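Glutaredoxin (Methanosarcina mazei, PDB 3NZN) probably catalyses thiol-disulfide exchange as a small glutaredoxin of the thioredoxin superfamily, cycling a CxxC cysteine pair between dithiol and disulfide. Local coordinates at residues G13-G18 / F49-V54; V19-V24 / L45-D50; V33-T38 / S77-I82. All blocks are in the same frame, centred on the assembly; numbering follows the deposited sequence.

Contact 1 of 3, residues G13-G18 / F49-V54; sequences GNHVSG and FDYVYV. With SO4 (sulfate ion), chain F.
Gly13 and His15 each pair with their opposite numbers, Tyr51 and Phe49, through two backbone hydrogen bonds, the short strand segments 13-15 and 49-53 running antiparallel at 169° with axes 4.7 Å apart. Between these pairs Asn14 faces Asp50 at a non-hydrogen-bonded position, and Asp50 CA sends a CA-H...O contact to Gly13 O at 3.2 Å. On the face with Gly13 and His15 the phenol of Tyr51 folds back over the neighbouring strand, CG standing between its own backbone N and carbonyl carbon (chi1 65°). Gly13 CA then sits over the ring face in a CH-pi contact, 3.9 Å from the centroid; a beta carbon there would strike the ring. This pairing places strand 10-15 between strand 49-53 and the outermost strand 2-4, an N-terminal extension of the thioredoxin-fold sheet. The His15 imidazole lies alongside Phe49, planes 41° apart, with Phe49 CZ over one face toward the rim. His15 NE2 and Tyr51 OH both donate to O4 of a sulfate, probably from the crystallisation liquor, at 2.8 and 2.6 Å; Lys10 grips the same anion. A leucine at Tyr51 would probably open a gap over Gly13 and leave the sulfate more weakly held. On the other side of the sheet, the Asn14 amide stacks on the Asp50 carboxylate; water 1 donates to Asp50 OD1 and His15 O, and Lys23 salt-bridges Asp50 OD2.

Contact 2 of 3, residues V19-V24 / L45-D50; sequences VDRGKV and LGVDFD. With SO4 (sulfate ion), chain D.
Val19 and Asp48 meet through backbone: Val19 N donates to Gly46 O at 2.9 Å, and Asp48 N returns a 2.8 Å bond to Val19 O. Farther along, Asp50 N reaches Val24 O at 2.9 Å, and the same carbonyl oxygen receives a CA-H...O contact from Phe49. The apolar share is small. Val24 CG1 packs on Phe49 CB, while Arg21 lays its CG against Val47 CG1 at 3.7 Å. Lys23 starts away from the facing segment, but a bend at chi2 (62°) brings NZ back to Asp50 OD2, 2.9 Å away and nearly along the C-O axis, a salt bridge that gives this buried carboxylate a cationic partner. Water does the rest of the joining. Water 3 accepts from Arg21 N and donates to Gly22 O and Asp48 O; water 2 donates to both Asp20 OD1 and Asp48 OD2, carboxylate oxygens 4.5 Å apart whose mutual repulsion it probably eases. In the next shell, Gly18 N holds Asp48 OD1, and Asp20 OD1 takes the N-H of Gly22 from above its carboxylate plane. Lys23 N donates to a sulfate oxygen, O3, at 2.9 Å. Two local motifs frame the contact: an Asx turn at Asp20 shapes the loop leading into strand 24-28, and a Schellman motif at Gly46 ends helix 33-45 as the chain turns into strand 49-53, in the beta-alpha-beta crossover of the thioredoxin fold.

Contact 3 of 3, residues V33-T38 / S77-I82; sequences VWCKKT and SFPTTI
Cys35 SG rests against the peptide that joins Phe78 to Pro79, 3.6 Å from Pro79 N and 3.7 Å from Pro79 CD, with Phe78 CB also beside it. The peptide before Pro79 is cis, and the proline directs its CB toward helix 33-45. This is the close-packed part: CB and CD of the proline lie near the sulfur, while CG reaches Thr38 OG1 at 3.5 Å. With OG1 anti to its carbonyl carbon (chi1 -57°), Thr38 turns its hydroxyl back along the helix to donate to Trp34 O at 2.8 Å. That carbonyl also takes the helical bond from Thr38 N, the two donors arriving on opposite faces of its plane. No hydrogen bond crosses between the segments, so van der Waals packing carries the join. Deeper along the strand the fit slackens to one touch, Thr38 CG2 on Thr81 OG1 at 3.7 Å, the two side chains running alongside one another, oppositely directed; Met26 of strand 24-28 packs against both threonines. Toward the partly exposed side Trp34 offers little: its CB stands 4.3 Å from Pro79 CD, its indole is carried off from the strand, and the side chain packs on Asn2 of the second subunit. Cys35 is in disulfide linkage with Cys32, and a CxxC pair at a helix start facing a cis-proline is the hallmark of the thioredoxin-fold active site, consistent with a redox role here.

How the contacts relate
Contacts 1 and 2 lie side by side, sharing Phe49 and Asp50 of strand 49-53 and meeting where Gly18 N probably bonds to Asp48 OD1; contact 3 is across the chain's centre from contact 1, their centres about 13 Å apart. Contacts 1 and 3 are buried, whereas contact 2 is a partly exposed loop margin. Their chemistry follows: regular strand pairing with aromatic rings in contact 1, scattered backbone bonds, a salt bridge and bridging waters in contact 2, and packing without cross-bonds in contact 3. Helix 33-45, whose start carries contact 3, leads through the turn of contact 2 into the strand used by contact 1.

Contact 1 of 3, residues G13-G18 / F49-V54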
loop_
_atom_site.group_PDB
_atom_site.type_symbol
_atom_site.label_atom_id
_atom_site.label_comp_id
_atom_site.label_asym_id
_atom_site.label_seq_id
_atom_site.Cartn_x
_atom_site.Cartn_y
_atom_site.Cartn_z
ATOM N N GLY A 13 -8.156 -11.305 12.793
ATOM C CA GLY A 13 -8.570 -12.072 13.990
ATOM C C GLY A 13 -9.627 -11.299 14.746
ATOM O O GLY A 13 -9.642 -10.111 14.781
ATOM N N ASN A 14 -10.420 -12.080 15.485
ATOM C CA ASN A 14 -11.481 -11.537 16.350
ATOM C C ASN A 14 -11.452 -12.244 17.677
ATOM O O ASN A 14 -11.711 -13.385 17.728
ATOM C CB ASN A 14 -12.886 -11.774 15.667
ATOM C CG ASN A 14 -13.090 -11.059 14.275
ATOM O OD1 ASN A 14 -12.207 -10.682 13.585
ATOM N ND2 ASN A 14 -14.364 -10.800 13.982
ATOM N N HIS A 15 -11.067 -11.471 18.660
ATOM C CA HIS A 15 -11.058 -12.004 20.022
ATOM C C HIS A 15 -12.354 -11.559 20.694
ATOM O O HIS A 15 -12.540 -10.373 20.981
ATOM C CB HIS A 15 -9.858 -11.456 20.777
ATOM C CG HIS A 15 -8.575 -11.955 20.203
ATOM N ND1 HIS A 15 -7.458 -12.107 20.975
ATOM C CD2 HIS A 15 -8.239 -12.356 18.953
ATOM C CE1 HIS A 15 -6.471 -12.566 20.220
ATOM N NE2 HIS A 15 -6.920 -12.739 18.991
ATOM N N VAL A 16 -13.230 -12.501 21.002
ATOM C CA VAL A 16 -14.563 -12.233 21.466
ATOM C C VAL A 16 -14.911 -13.188 22.632
ATOM O O VAL A 16 -16.070 -13.556 22.847
ATOM C CB VAL A 16 -15.666 -12.188 20.379
ATOM C CG1 VAL A 16 -16.774 -11.345 20.823
ATOM C CG2 VAL A 16 -15.117 -11.783 19.037
ATOM N N SER A 17 -13.927 -13.445 23.488
ATOM C CA SER A 17 -14.090 -14.288 24.648
ATOM C C SER A 17 -13.617 -13.680 25.944
ATOM O O SER A 17 -13.454 -14.370 26.894
ATOM C CB SER A 17 -13.344 -15.612 24.384
ATOM O OG SER A 17 -13.730 -16.076 23.157
ATOM N N GLY A 18 -13.456 -12.367 25.933
ATOM C CA GLY A 18 -13.072 -11.636 27.123
ATOM C C GLY A 18 -14.096 -10.633 27.507
ATOM O O GLY A 18 -15.288 -10.970 27.537
ATOM N N PHE A 49 -11.630 -7.611 20.959
ATOM C CA PHE A 49 -11.184 -6.730 19.855
ATOM C C PHE A 49 -10.980 -7.604 18.610
ATOM O O PHE A 49 -10.769 -8.743 18.679
ATOM C CB PHE A 49 -9.877 -5.992 20.202
ATOM C CG PHE A 49 -8.679 -6.839 20.283
ATOM C CD1 PHE A 49 -7.736 -6.824 19.196
ATOM C CD2 PHE A 49 -8.348 -7.630 21.334
ATOM C CE1 PHE A 49 -6.600 -7.558 19.253
ATOM C CE2 PHE A 49 -7.238 -8.373 21.418
ATOM C CZ PHE A 49 -6.309 -8.356 20.335
ATOM N N ASP A 50 -11.072 -6.851 17.503
ATOM C CA ASP A 50 -10.682 -7.402 16.199
ATOM C C ASP A 50 -9.406 -6.702 15.750
ATOM O O ASP A 50 -9.142 -5.601 16.032
ATOM C CB ASP A 50 -11.781 -7.094 15.203
ATOM C CG ASP A 50 -13.068 -7.717 15.518
ATOM O OD1 ASP A 50 -13.159 -8.597 16.352
ATOM O OD2 ASP A 50 -14.012 -7.267 14.907
ATOM N N TYR A 51 -8.704 -7.445 14.853
ATOM C CA TYR A 51 -7.531 -6.853 14.153
ATOM C C TYR A 51 -7.562 -7.340 12.673
ATOM O O TYR A 51 -8.097 -8.357 12.357
ATOM C CB TYR A 51 -6.257 -7.110 14.845
ATOM C CG TYR A 51 -5.823 -8.511 14.920
ATOM C CD1 TYR A 51 -4.973 -9.027 13.940
ATOM C CD2 TYR A 51 -6.347 -9.399 15.857
ATOM C CE1 TYR A 51 -4.590 -10.316 13.971
ATOM C CE2 TYR A 51 -5.950 -10.722 15.893
ATOM C CZ TYR A 51 -5.074 -11.161 14.926
ATOM O OH TYR A 51 -4.670 -12.453 14.902
ATOM N N VAL A 52 -6.984 -6.433 11.874
ATOM C CA VAL A 52 -6.906 -6.652 10.380
ATOM C C VAL A 52 -5.512 -6.256 9.982
ATOM O O VAL A 52 -4.999 -5.220 10.310
ATOM C CB VAL A 52 -7.916 -5.716 9.698
ATOM C CG1 VAL A 52 -7.819 -5.830 8.154
ATOM C CG2 VAL A 52 -9.353 -6.062 10.162
ATOM N N TYR A 53 -4.899 -7.190 9.143
ATOM C CA TYR A 53 -3.624 -6.881 8.540
ATOM C C TYR A 53 -3.858 -6.402 7.093
ATOM O O TYR A 53 -4.190 -7.263 6.199
ATOM C CB TYR A 53 -2.722 -8.101 8.544
ATOM C CG TYR A 53 -2.255 -8.511 9.929
ATOM C CD1 TYR A 53 -1.897 -7.565 10.884
ATOM C CD2 TYR A 53 -2.159 -9.825 10.277
ATOM C CE1 TYR A 53 -1.478 -7.957 12.142
ATOM C CE2 TYR A 53 -1.736 -10.228 11.573
ATOM C CZ TYR A 53 -1.418 -9.279 12.462
ATOM O OH TYR A 53 -1.038 -9.667 13.753
ATOM N N VAL A 54 -3.860 -5.164 6.891
ATOM C CA VAL A 54 -4.333 -4.564 5.649
ATOM C C VAL A 54 -3.368 -5.054 4.451
ATOM O O VAL A 54 -3.954 -5.251 3.340
ATOM C CB VAL A 54 -4.334 -3.060 5.715
ATOM C CG1 VAL A 54 -4.663 -2.411 4.421
ATOM C CG2 VAL A 54 -5.403 -2.552 6.768
HETATM S S SO4 F . -5.356 -15.307 16.733
HETATM O O1 SO4 F . -6.632 -16.107 16.637
HETATM O O2 SO4 F . -4.744 -15.563 18.040
HETATM O O3 SO4 F . -4.464 -15.671 15.729
HETATM O O4 SO4 F . -5.879 -13.903 16.679
HETATM O O HOH W 1 -14.273 -8.346 19.066
#

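Contact 2 of 3, residues V19-V24 / L45-D50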
loop_
_atom_site.group_PDB
_atom_site.type_symbol
_atom_site.label_atom_id
_atom_site.label_comp_id
_atom_site.label_asym_id
_atom_site.label_seq_id
_atom_site.Cartn_x
_atom_site.Cartn_y
_atom_site.Cartn_z
ATOM N N VAL A 19 -13.682 -9.426 27.843
ATOM C CA VAL A 19 -14.593 -8.392 28.296
ATOM C C VAL A 19 -15.161 -7.585 27.194
ATOM O O VAL A 19 -14.381 -7.047 26.325
ATOM C CB VAL A 19 -13.900 -7.496 29.372
ATOM C CG1 VAL A 19 -14.799 -6.299 29.741
ATOM C CG2 VAL A 19 -13.435 -8.325 30.564
ATOM N N ASP A 20 -16.486 -7.516 27.080
ATOM C CA ASP A 20 -17.106 -6.701 26.031
ATOM C C ASP A 20 -16.925 -5.240 26.364
ATOM O O ASP A 20 -17.512 -4.730 27.341
ATOM C CB ASP A 20 -18.615 -7.084 25.989
ATOM C CG ASP A 20 -19.404 -6.328 25.041
ATOM O OD1 ASP A 20 -18.844 -5.739 24.131
ATOM O OD2 ASP A 20 -20.654 -6.356 25.242
ATOM N N ARG A 21 -16.177 -4.516 25.524
ATOM C CA ARG A 21 -16.082 -3.076 25.550
ATOM C C ARG A 21 -16.646 -2.453 24.247
ATOM O O ARG A 21 -16.291 -1.341 23.907
ATOM C CB ARG A 21 -14.636 -2.622 25.767
ATOM C CG ARG A 21 -14.023 -3.191 27.011
ATOM C CD ARG A 21 -14.749 -2.756 28.306
ATOM N NE ARG A 21 -14.734 -1.298 28.377
ATOM C CZ ARG A 21 -15.499 -0.627 29.254
ATOM N NH1 ARG A 21 -16.347 -1.261 30.061
ATOM N NH2 ARG A 21 -15.441 0.670 29.231
ATOM N N GLY A 22 -17.495 -3.202 23.585
ATOM C CA GLY A 22 -18.075 -2.789 22.315
ATOM C C GLY A 22 -17.116 -3.049 21.140
ATOM O O GLY A 22 -16.184 -3.806 21.215
ATOM N N LYS A 23 -17.326 -2.355 20.044
ATOM C CA LYS A 23 -16.552 -2.597 18.834
ATOM C C LYS A 23 -15.181 -1.950 19.046
ATOM O O LYS A 23 -15.076 -0.754 19.227
ATOM C CB LYS A 23 -17.257 -2.023 17.635
ATOM C CG LYS A 23 -16.457 -2.342 16.310
ATOM C CD LYS A 23 -16.303 -3.850 15.975
ATOM C CE LYS A 23 -15.684 -4.064 14.623
ATOM N NZ LYS A 23 -16.098 -5.361 14.128
ATOM N N VAL A 24 -14.141 -2.738 18.951
ATOM C CA VAL A 24 -12.785 -2.269 19.026
ATOM C C VAL A 24 -12.026 -2.977 17.877
ATOM O O VAL A 24 -11.986 -4.175 17.872
ATOM C CB VAL A 24 -12.131 -2.612 20.366
ATOM C CG1 VAL A 24 -10.667 -2.196 20.507
ATOM C CG2 VAL A 24 -12.968 -1.990 21.572
ATOM N N LEU A 45 -5.024 -6.483 28.234
ATOM C CA LEU A 45 -6.166 -5.805 28.913
ATOM C C LEU A 45 -7.333 -6.723 29.003
ATOM O O LEU A 45 -8.295 -6.450 29.735
ATOM C CB LEU A 45 -6.496 -4.502 28.245
ATOM C CG LEU A 45 -5.498 -3.423 28.270
ATOM C CD1 LEU A 45 -5.908 -2.211 27.414
ATOM C CD2 LEU A 45 -5.215 -2.904 29.670
ATOM N N GLY A 46 -7.368 -7.833 28.213
ATOM C CA GLY A 46 -8.503 -8.798 28.342
ATOM C C GLY A 46 -9.761 -8.383 27.634
ATOM O O GLY A 46 -10.796 -8.974 27.877
ATOM N N VAL A 47 -9.671 -7.350 26.788
ATOM C CA VAL A 47 -10.852 -6.806 26.085
ATOM C C VAL A 47 -11.150 -7.619 24.764
ATOM O O VAL A 47 -10.218 -8.163 24.171
ATOM C CB VAL A 47 -10.729 -5.355 25.815
ATOM C CG1 VAL A 47 -10.538 -4.535 27.094
ATOM C CG2 VAL A 47 -9.621 -4.991 24.782
ATOM N N ASP A 48 -12.362 -7.637 24.403
ATOM C CA ASP A 48 -12.744 -8.143 23.063
ATOM C C ASP A 48 -12.236 -7.089 22.077
ATOM O O ASP A 48 -12.369 -5.910 22.184
ATOM C CB ASP A 48 -14.213 -8.273 22.954
ATOM C CG ASP A 48 -14.830 -9.334 23.756
ATOM O OD1 ASP A 48 -14.139 -10.118 24.354
ATOM O OD2 ASP A 48 -16.112 -9.283 23.863
ATOM N N PHE A 49 -11.630 -7.611 20.959
ATOM C CA PHE A 49 -11.184 -6.730 19.855
ATOM C C PHE A 49 -10.980 -7.604 18.610
ATOM O O PHE A 49 -10.769 -8.743 18.679
ATOM C CB PHE A 49 -9.877 -5.992 20.202
ATOM C CG PHE A 49 -8.679 -6.839 20.283
ATOM C CD1 PHE A 49 -7.736 -6.824 19.196
ATOM C CD2 PHE A 49 -8.348 -7.630 21.334
ATOM C CE1 PHE A 49 -6.600 -7.558 19.253
ATOM C CE2 PHE A 49 -7.238 -8.373 21.418
ATOM C CZ PHE A 49 -6.309 -8.356 20.335
ATOM N N ASP A 50 -11.072 -6.851 17.503
ATOM C CA ASP A 50 -10.682 -7.402 16.199
ATOM C C ASP A 50 -9.406 -6.702 15.750
ATOM O O ASP A 50 -9.142 -5.601 16.032
ATOM C CB ASP A 50 -11.781 -7.094 15.203
ATOM C CG ASP A 50 -13.068 -7.717 15.518
ATOM O OD1 ASP A 50 -13.159 -8.597 16.352
ATOM O OD2 ASP A 50 -14.012 -7.267 14.907
HETATM S S SO4 D . -20.500 0.144 20.507
HETATM O O1 SO4 D . -21.464 -0.006 19.434
HETATM O O2 SO4 D . -20.901 -0.861 21.567
HETATM O O3 SO4 D . -19.304 -0.281 19.672
HETATM O O4 SO4 D . -20.527 1.614 20.966
HETATM O O HOH W 2 -17.774 -7.798 22.431
HETATM O O HOH W 3 -14.753 -5.007 23.228
#

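Contact 3 of 3, residues V33-T38 / S77-I82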
loop_
_atom_site.group_PDB
_atom_site.type_symbol
_atom_site.label_atom_id
_atom_site.label_comp_id
_atom_site.label_asym_id
_atom_site.label_seq_id
_atom_site.Cartn_x
_atom_site.Cartn_y
_atom_site.Cartn_z
ATOM N N VAL A 33 6.066 -3.601 13.973
ATOM C CA VAL A 33 6.396 -3.816 15.408
ATOM C C VAL A 33 5.449 -3.121 16.319
ATOM O O VAL A 33 5.072 -3.678 17.349
ATOM C CB VAL A 33 7.878 -3.324 15.630
ATOM C CG1 VAL A 33 8.191 -3.120 17.051
ATOM C CG2 VAL A 33 8.871 -4.262 14.952
ATOM N N TRP A 34 5.048 -1.912 16.008
ATOM C CA TRP A 34 4.149 -1.201 16.862
ATOM C C TRP A 34 2.730 -1.704 16.815
ATOM O O TRP A 34 1.982 -1.583 17.785
ATOM C CB TRP A 34 4.276 0.276 16.684
ATOM C CG TRP A 34 5.630 0.805 17.020
ATOM C CD1 TRP A 34 6.598 1.174 16.154
ATOM C CD2 TRP A 34 6.097 1.084 18.344
ATOM N NE1 TRP A 34 7.673 1.662 16.851
ATOM C CE2 TRP A 34 7.397 1.582 18.189
ATOM C CE3 TRP A 34 5.587 0.877 19.638
ATOM C CZ2 TRP A 34 8.157 1.958 19.269
ATOM C CZ3 TRP A 34 6.349 1.305 20.704
ATOM C CH2 TRP A 34 7.601 1.832 20.517
ATOM N N CYS A 35 2.353 -2.262 15.664
ATOM C CA CYS A 35 1.071 -2.929 15.543
ATOM C C CYS A 35 1.073 -4.129 16.443
ATOM O O CYS A 35 0.096 -4.389 17.177
ATOM C CB CYS A 35 0.768 -3.335 14.139
ATOM S SG CYS A 35 0.646 -2.028 12.927
ATOM N N LYS A 36 2.160 -4.895 16.472
ATOM C CA LYS A 36 2.207 -6.079 17.319
ATOM C C LYS A 36 2.169 -5.689 18.809
ATOM O O LYS A 36 1.519 -6.345 19.616
ATOM C CB LYS A 36 3.452 -6.862 16.994
ATOM C CG LYS A 36 3.556 -7.621 15.725
ATOM C CD LYS A 36 2.262 -8.342 15.137
ATOM C CE LYS A 36 2.214 -8.175 13.580
ATOM N NZ LYS A 36 1.950 -6.721 13.222
ATOM N N LYS A 37 2.816 -4.591 19.146
ATOM C CA LYS A 37 2.796 -4.140 20.517
ATOM C C LYS A 37 1.383 -3.691 20.904
ATOM O O LYS A 37 0.949 -3.892 22.058
ATOM C CB LYS A 37 3.706 -2.937 20.719
ATOM C CG LYS A 37 5.163 -3.151 20.764
ATOM C CD LYS A 37 5.846 -2.402 21.927
ATOM C CE LYS A 37 7.365 -2.859 22.126
ATOM N NZ LYS A 37 7.627 -4.004 23.183
ATOM N N THR A 38 0.641 -3.056 20.021
ATOM C CA THR A 38 -0.747 -2.717 20.251
ATOM C C THR A 38 -1.623 -3.908 20.396
ATOM O O THR A 38 -2.458 -3.953 21.368
ATOM C CB THR A 38 -1.243 -1.835 19.074
ATOM O OG1 THR A 38 -0.389 -0.669 18.964
ATOM C CG2 THR A 38 -2.689 -1.388 19.311
ATOM N N SER A 77 -2.040 5.439 8.233
ATOM C CA SER A 77 -0.902 4.940 8.960
ATOM C C SER A 77 -1.362 3.893 9.985
ATOM O O SER A 77 -2.543 3.788 10.294
ATOM C CB SER A 77 -0.112 6.032 9.557
ATOM O OG SER A 77 -0.870 6.740 10.535
ATOM N N PHE A 78 -0.390 3.163 10.485
ATOM C CA PHE A 78 -0.667 1.919 11.216
ATOM C C PHE A 78 0.234 1.820 12.443
ATOM O O PHE A 78 1.430 2.095 12.367
ATOM C CB PHE A 78 -0.389 0.706 10.308
ATOM C CG PHE A 78 -1.246 0.770 9.089
ATOM C CD1 PHE A 78 -2.563 0.335 9.111
ATOM C CD2 PHE A 78 -0.819 1.380 7.883
ATOM C CE1 PHE A 78 -3.372 0.462 8.040
ATOM C CE2 PHE A 78 -1.670 1.502 6.811
ATOM C CZ PHE A 78 -2.899 1.082 6.883
ATOM N N PRO A 79 -0.304 1.385 13.607
ATOM C CA PRO A 79 -1.663 0.979 13.741
ATOM C C PRO A 79 -2.654 2.131 13.829
ATOM O O PRO A 79 -2.312 3.208 14.279
ATOM C CB PRO A 79 -1.655 0.265 15.117
ATOM C CG PRO A 79 -0.506 0.894 15.860
ATOM C CD PRO A 79 0.525 1.164 14.759
ATOM N N THR A 80 -3.889 1.881 13.408
ATOM C CA THR A 80 -5.031 2.751 13.711
ATOM C C THR A 80 -6.046 1.836 14.424
ATOM O O THR A 80 -6.539 0.865 13.910
ATOM C CB THR A 80 -5.649 3.345 12.482
ATOM O OG1 THR A 80 -4.709 4.207 11.828
ATOM C CG2 THR A 80 -6.811 4.147 12.762
ATOM N N THR A 81 -6.340 2.257 15.700
ATOM C CA THR A 81 -7.281 1.518 16.533
ATOM C C THR A 81 -8.526 2.352 16.689
ATOM O O THR A 81 -8.412 3.514 17.115
ATOM C CB THR A 81 -6.612 1.222 17.929
ATOM O OG1 THR A 81 -5.453 0.449 17.717
ATOM C CG2 THR A 81 -7.633 0.382 18.743
ATOM N N ILE A 82 -9.643 1.813 16.315
ATOM C CA ILE A 82 -10.926 2.543 16.300
ATOM C C ILE A 82 -11.804 1.918 17.378
ATOM O O ILE A 82 -12.128 0.750 17.360
ATOM C CB ILE A 82 -11.594 2.524 14.912
ATOM C CG1 ILE A 82 -10.622 3.049 13.832
ATOM C CG2 ILE A 82 -12.851 3.407 14.976
ATOM C CD1 ILE A 82 -11.013 2.657 12.387
#